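Local coordinates for aspartate--tRNA(Asp/Asn) ligase (Sulfolobus tokodaii, PDB 1WYD), which activates aspartate with ATP and transfers it to tRNA(Asp) and also to tRNA(Asn), as a homodimeric class II aminoacyl-tRNA synthetase with relaxed tRNA specificity, at residues E282-E285 / I286-K290; S187-L190 / Y191-L194. One frame throughout, in Å; residues are numbered along the deposited sequence.

How the interactions relate
Both interactions are local contacts within single helices of the class II synthetase domain, and their centres lie about 34 Å apart. Interaction 1 belongs to helix 280-289, well away from the annotated sites, and is partly buried: aliphatic side chains pack inward while a glutamate-arginine pair lies on the exposed surface. Interaction 2 is buried throughout. It lies at the start of helix 189-199 beside the predicted aspartate site and meets the second subunit. Backbone bonds of the i to i+4 kind run through both. The side-chain chemistry differs: a loose surface ion pair in 282-290, and in 187-194 a capping serine, an amide-carboxylate bond and a bridging water.

Interaction 1. Residues E282-E285 / I286-K290; sequences EAIE and ILRSK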
ATOM      1  N   GLU B 282      26.349 -25.785  -3.167  1.00 59.20           N
ATOM      2  CA  GLU B 282      26.134 -26.531  -4.389  1.00 60.33           C
ATOM      3  C   GLU B 282      26.173 -25.629  -5.628  1.00 60.21           C
ATOM      4  O   GLU B 282      26.690 -26.034  -6.680  1.00 60.61           O
ATOM      5  CB  GLU B 282      24.755 -27.151  -4.283  1.00 61.14           C
ATOM      6  CG  GLU B 282      24.563 -28.549  -4.813  1.00 64.35           C
ATOM      7  CD  GLU B 282      23.098 -28.915  -4.695  1.00 70.66           C
ATOM      8  OE1 GLU B 282      22.528 -28.736  -3.573  1.00 71.45           O
ATOM      9  OE2 GLU B 282      22.504 -29.335  -5.726  1.00 73.43           O
ATOM     10  N   ALA B 283      25.603 -24.425  -5.514  1.00 59.73           N
ATOM     11  CA  ALA B 283      25.654 -23.437  -6.592  1.00 59.03           C
ATOM     12  C   ALA B 283      27.098 -23.103  -6.885  1.00 58.45           C
ATOM     13  O   ALA B 283      27.509 -23.018  -8.037  1.00 57.95           O
ATOM     14  CB  ALA B 283      24.890 -22.174  -6.218  1.00 58.93           C
ATOM     15  N   ILE B 284      27.876 -22.918  -5.831  1.00 58.18           N
ATOM     16  CA  ILE B 284      29.286 -22.638  -6.004  1.00 58.01           C
ATOM     17  C   ILE B 284      29.997 -23.774  -6.761  1.00 58.38           C
ATOM     18  O   ILE B 284      30.818 -23.505  -7.647  1.00 58.10           O
ATOM     19  CB  ILE B 284      29.943 -22.358  -4.650  1.00 57.95           C
ATOM     20  CG1 ILE B 284      29.591 -20.937  -4.178  1.00 56.76           C
ATOM     21  CG2 ILE B 284      31.481 -22.582  -4.725  1.00 57.03           C
ATOM     22  CD1 ILE B 284      29.624 -19.889  -5.263  1.00 54.32           C
ATOM     23  N   GLU B 285      29.669 -25.026  -6.423  1.00 58.14           N
ATOM     24  CA  GLU B 285      30.284 -26.168  -7.104  1.00 58.74           C
ATOM     25  C   GLU B 285      29.861 -26.300  -8.583  1.00 57.95           C
ATOM     26  O   GLU B 285      30.693 -26.629  -9.434  1.00 58.83           O
ATOM     27  CB  GLU B 285      30.110 -27.507  -6.331  1.00 59.00           C
ATOM     28  CG  GLU B 285      31.084 -27.732  -5.164  1.00 61.36           C
ATOM     29  CD  GLU B 285      32.573 -27.570  -5.533  1.00 66.24           C
ATOM     30  OE1 GLU B 285      33.201 -26.579  -5.070  1.00 67.63           O
ATOM     31  OE2 GLU B 285      33.126 -28.436  -6.277  1.00 65.95           O
ATOM     32  N   ILE B 286      28.594 -26.032  -8.900  1.00 56.89           N
ATOM     33  CA  ILE B 286      28.162 -26.081 -10.296  1.00 54.90           C
ATOM     34  C   ILE B 286      28.981 -25.084 -11.082  1.00 54.75           C
ATOM     35  O   ILE B 286      29.443 -25.373 -12.190  1.00 54.87           O
ATOM     36  CB  ILE B 286      26.646 -25.811 -10.464  1.00 54.72           C
ATOM     37  CG1 ILE B 286      25.839 -27.079 -10.147  1.00 53.17           C
ATOM     38  CG2 ILE B 286      26.339 -25.298 -11.899  1.00 51.68           C
ATOM     39  CD1 ILE B 286      24.462 -26.813  -9.565  1.00 53.47           C
ATOM     40  N   LEU B 287      29.203 -23.916 -10.485  1.00 54.25           N
ATOM     41  CA  LEU B 287      29.954 -22.878 -11.171  1.00 53.34           C
ATOM     42  C   LEU B 287      31.401 -23.285 -11.374  1.00 53.33           C
ATOM     43  O   LEU B 287      31.905 -23.266 -12.505  1.00 53.23           O
ATOM     44  CB  LEU B 287      29.818 -21.533 -10.464  1.00 52.68           C
ATOM     45  CG  LEU B 287      28.382 -20.990 -10.570  1.00 52.13           C
ATOM     46  CD1 LEU B 287      28.126 -20.034  -9.446  1.00 52.98           C
ATOM     47  CD2 LEU B 287      28.063 -20.365 -11.939  1.00 49.40           C
ATOM     48  N   ARG B 288      32.047 -23.684 -10.284  1.00 53.09           N
ATOM     49  CA  ARG B 288      33.440 -24.098 -10.307  1.00 53.21           C
ATOM     50  C   ARG B 288      33.711 -25.188 -11.349  1.00 53.25           C
ATOM     51  O   ARG B 288      34.705 -25.134 -12.073  1.00 52.07           O
ATOM     52  CB  ARG B 288      33.844 -24.598  -8.928  1.00 53.26           C
ATOM     53  CG  ARG B 288      34.251 -23.500  -8.021  1.00 52.10           C
ATOM     54  CD  ARG B 288      34.850 -23.976  -6.714  1.00 51.30           C
ATOM     55  NE  ARG B 288      36.296 -24.096  -6.876  1.00 49.68           N
ATOM     56  CZ  ARG B 288      36.947 -25.247  -6.951  1.00 49.76           C
ATOM     57  NH1 ARG B 288      36.306 -26.431  -6.862  1.00 50.61           N
ATOM     58  NH2 ARG B 288      38.254 -25.216  -7.109  1.00 49.03           N
ATOM     59  N   SER B 289      32.799 -26.153 -11.405  1.00 53.57           N
ATOM     60  CA  SER B 289      32.925 -27.312 -12.257  1.00 54.67           C
ATOM     61  C   SER B 289      32.710 -26.985 -13.737  1.00 55.65           C
ATOM     62  O   SER B 289      32.994 -27.806 -14.599  1.00 56.21           O
ATOM     63  CB  SER B 289      31.930 -28.378 -11.797  1.00 54.36           C
ATOM     64  OG  SER B 289      30.746 -28.246 -12.540  1.00 54.94           O
ATOM     65  N   LYS B 290      32.187 -25.794 -14.020  1.00 57.01           N
ATOM     66  CA  LYS B 290      32.080 -25.271 -15.390  1.00 57.27           C
ATOM     67  C   LYS B 290      33.230 -24.321 -15.719  1.00 57.29           C
ATOM     68  O   LYS B 290      33.312 -23.816 -16.849  1.00 57.42           O
ATOM     69  CB  LYS B 290      30.752 -24.542 -15.607  1.00 57.40           C
ATOM     70  CG  LYS B 290      29.541 -25.419 -15.578  1.00 58.06           C
ATOM     71  CD  LYS B 290      28.868 -25.423 -16.909  1.00 62.83           C
ATOM     72  CE  LYS B 290      27.794 -26.516 -16.945  1.00 67.00           C
ATOM     73  NZ  LYS B 290      28.350 -27.904 -17.144  1.00 66.58           N
TER
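E285 and R288 lie side by side one helical turn apart, their side chains pointing the same way. The carboxylate meets an edge of the guanidinium, on its NH1 side: OE1 of E285 stands 3.6 Å from NH1 of R288, a loose salt bridge, while OE2 lies in the guanidinium plane at that edge. The two planes are turned 34° apart, and neither group stacks on the other. E285 reaches this position because its CG sits beside the backbone N and its chain then bends at chi2 (-53°), which brings the acid alongside the arginine chain, OE1 within 3.5 Å of R288 CD. CG2 of I284 also comes to 4.2 Å from R288 CD, the two side chains crossing at a slant. Beneath the pair the backbone is regular, with R288 N donating to I284 O at 2.9 Å in a nearly straight bond (170°) and S289 N to E285 O at the same length. This is an amphipathic helix following strand 276-279, the edge strand of the large mixed sheet of the synthetase domain. I286 lies against the preceding turn: its N donates to E282 O at 2.9 Å, and its CG1 and CD1 rest against that same carbonyl oxygen. I286 also packs on L308, so with A283 and L287 it faces helix 302-312, while I284, L287 and R288 touch I294 of a nearby loop. L287 lays CG 3.4 Å from A283 O, the carbonyl that also receives its N-H. Near the end of the helix, S289 OG turns back and donates to I286 O at 3.2 Å, meeting that oxygen from above the carbonyl plane.

Interaction 2. Residues S187-L190 / Y191-L194; sequences SPQL and YKEL
Y191 meets P188 first through its backbone, N lying 2.7 Å from P188 O in a weak, bent bond (123°). CD2 of L190 lies over one face of its ring, and its hydroxyl reaches across the dimer interface to P429 O of the second subunit. K192 N donates to the same P188 carbonyl from above its plane. The K192 side chain leaves between its backbone N and carbonyl carbon (chi1 66°), then runs extended, laying CD 3.9 Å from P188 CG before NZ pairs with D227. A water joins this NZ to Q189 OE1, 3.0 Å from that oxygen. E193 takes the other end of the amide: Q189 NE2 donates to E193 OE2 at 2.8 Å, in the amide plane but above the carboxylate plane, while OE1 of E193 is hydrogen-bonded to NE2 of H394. A leucine in place of this glutamine would probably leave E193 OE2 without its N-H donor and the water without its acceptor. L194 packs CD2 against L190 CD1 at 4.0 Å and also touches V122 of the second subunit. S187 OG caps the turn by accepting from Q189 N, so backbone and amide are both held, consistent with Q189 being positioned beside R359 in the predicted aspartate site.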
ATOM      1  N   SER B 187      13.982  -0.245   3.441  1.00 38.45           N
ATOM      2  CA  SER B 187      13.183  -1.438   3.640  1.00 40.54           C
ATOM      3  C   SER B 187      12.530  -1.243   4.983  1.00 41.42           C
ATOM      4  O   SER B 187      13.031  -0.444   5.759  1.00 43.35           O
ATOM      5  CB  SER B 187      14.083  -2.662   3.619  1.00 41.00           C
ATOM      6  OG  SER B 187      14.269  -3.212   4.910  1.00 42.59           O
ATOM      7  N   PRO B 188      11.407  -1.890   5.269  1.00 41.07           N
ATOM      8  CA  PRO B 188      10.798  -1.727   6.585  1.00 41.72           C
ATOM      9  C   PRO B 188      11.479  -2.579   7.666  1.00 42.94           C
ATOM     10  O   PRO B 188      11.026  -2.505   8.832  1.00 43.60           O
ATOM     11  CB  PRO B 188       9.353  -2.158   6.355  1.00 40.96           C
ATOM     12  CG  PRO B 188       9.408  -3.058   5.219  1.00 40.99           C
ATOM     13  CD  PRO B 188      10.628  -2.802   4.417  1.00 40.66           C
ATOM     14  N   GLN B 189      12.549  -3.314   7.287  1.00 43.20           N
ATOM     15  CA  GLN B 189      13.237  -4.329   8.110  1.00 42.72           C
ATOM     16  C   GLN B 189      13.029  -4.297   9.631  1.00 43.13           C
ATOM     17  O   GLN B 189      12.399  -5.207  10.186  1.00 44.09           O
ATOM     18  CB  GLN B 189      14.737  -4.392   7.800  1.00 41.89           C
ATOM     19  CG  GLN B 189      15.421  -5.646   8.345  1.00 42.21           C
ATOM     20  CD  GLN B 189      14.749  -6.930   7.842  1.00 46.42           C
ATOM     21  OE1 GLN B 189      14.601  -7.103   6.633  1.00 49.59           O
ATOM     22  NE2 GLN B 189      14.332  -7.822   8.763  1.00 43.62           N
ATOM     23  N   LEU B 190      13.601  -3.311  10.303  1.00 42.60           N
ATOM     24  CA  LEU B 190      13.516  -3.238  11.749  1.00 43.58           C
ATOM     25  C   LEU B 190      12.076  -3.125  12.230  1.00 43.28           C
ATOM     26  O   LEU B 190      11.694  -3.802  13.186  1.00 44.16           O
ATOM     27  CB  LEU B 190      14.331  -2.036  12.296  1.00 44.67           C
ATOM     28  CG  LEU B 190      14.050  -1.626  13.760  1.00 44.92           C
ATOM     29  CD1 LEU B 190      14.559  -2.683  14.757  1.00 45.53           C
ATOM     30  CD2 LEU B 190      14.669  -0.248  14.097  1.00 48.99           C
ATOM     31  N   TYR B 191      11.275  -2.303  11.551  1.00 43.04           N
ATOM     32  CA  TYR B 191       9.925  -2.009  12.012  1.00 42.83           C
ATOM     33  C   TYR B 191       8.972  -3.195  11.899  1.00 43.28           C
ATOM     34  O   TYR B 191       8.114  -3.376  12.780  1.00 43.65           O
ATOM     35  CB  TYR B 191       9.396  -0.764  11.339  1.00 42.94           C
ATOM     36  CG  TYR B 191      10.187   0.480  11.781  1.00 46.17           C
ATOM     37  CD1 TYR B 191      11.257   0.960  11.011  1.00 47.07           C
ATOM     38  CD2 TYR B 191       9.901   1.129  12.986  1.00 46.84           C
ATOM     39  CE1 TYR B 191      12.001   2.088  11.410  1.00 51.11           C
ATOM     40  CE2 TYR B 191      10.636   2.248  13.399  1.00 51.07           C
ATOM     41  CZ  TYR B 191      11.691   2.717  12.602  1.00 52.84           C
ATOM     42  OH  TYR B 191      12.436   3.814  12.989  1.00 57.84           O
ATOM     43  N   LYS B 192       9.144  -4.015  10.864  1.00 42.04           N
ATOM     44  CA  LYS B 192       8.241  -5.139  10.647  1.00 42.33           C
ATOM     45  C   LYS B 192       8.594  -6.252  11.620  1.00 42.52           C
ATOM     46  O   LYS B 192       7.716  -6.960  12.102  1.00 43.49           O
ATOM     47  CB  LYS B 192       8.235  -5.601   9.172  1.00 41.73           C
ATOM     48  CG  LYS B 192       9.522  -6.185   8.685  1.00 39.48           C
ATOM     49  CD  LYS B 192       9.509  -6.427   7.189  1.00 40.49           C
ATOM     50  CE  LYS B 192      10.724  -7.290   6.811  1.00 40.86           C
ATOM     51  NZ  LYS B 192      10.837  -7.600   5.383  1.00 41.11           N
ATOM     52  N   GLU B 193       9.876  -6.360  11.969  1.00 42.84           N
ATOM     53  CA  GLU B 193      10.283  -7.277  13.034  1.00 41.89           C
ATOM     54  C   GLU B 193       9.605  -6.863  14.318  1.00 42.02           C
ATOM     55  O   GLU B 193       9.037  -7.700  15.019  1.00 42.44           O
ATOM     56  CB  GLU B 193      11.793  -7.286  13.218  1.00 42.09           C
ATOM     57  CG  GLU B 193      12.558  -7.744  11.982  1.00 41.18           C
ATOM     58  CD  GLU B 193      13.981  -8.183  12.297  1.00 45.11           C
ATOM     59  OE1 GLU B 193      14.183  -8.945  13.274  1.00 44.47           O
ATOM     60  OE2 GLU B 193      14.905  -7.802  11.539  1.00 46.33           O
ATOM     61  N   LEU B 194       9.655  -5.560  14.606  1.00 40.93           N
ATOM     62  CA  LEU B 194       9.042  -4.998  15.791  1.00 40.04           C
ATOM     63  C   LEU B 194       7.556  -5.301  15.853  1.00 39.75           C
ATOM     64  O   LEU B 194       7.046  -5.697  16.914  1.00 38.95           O
ATOM     65  CB  LEU B 194       9.245  -3.460  15.859  1.00 39.72           C
ATOM     66  CG  LEU B 194      10.690  -2.969  16.067  1.00 38.60           C
ATOM     67  CD1 LEU B 194      10.691  -1.534  16.530  1.00 37.99           C
ATOM     68  CD2 LEU B 194      11.479  -3.850  17.034  1.00 36.91           C
TER
HETATM   69  O   HOH W   1      13.408  -9.129   4.711  1.00 45.86           O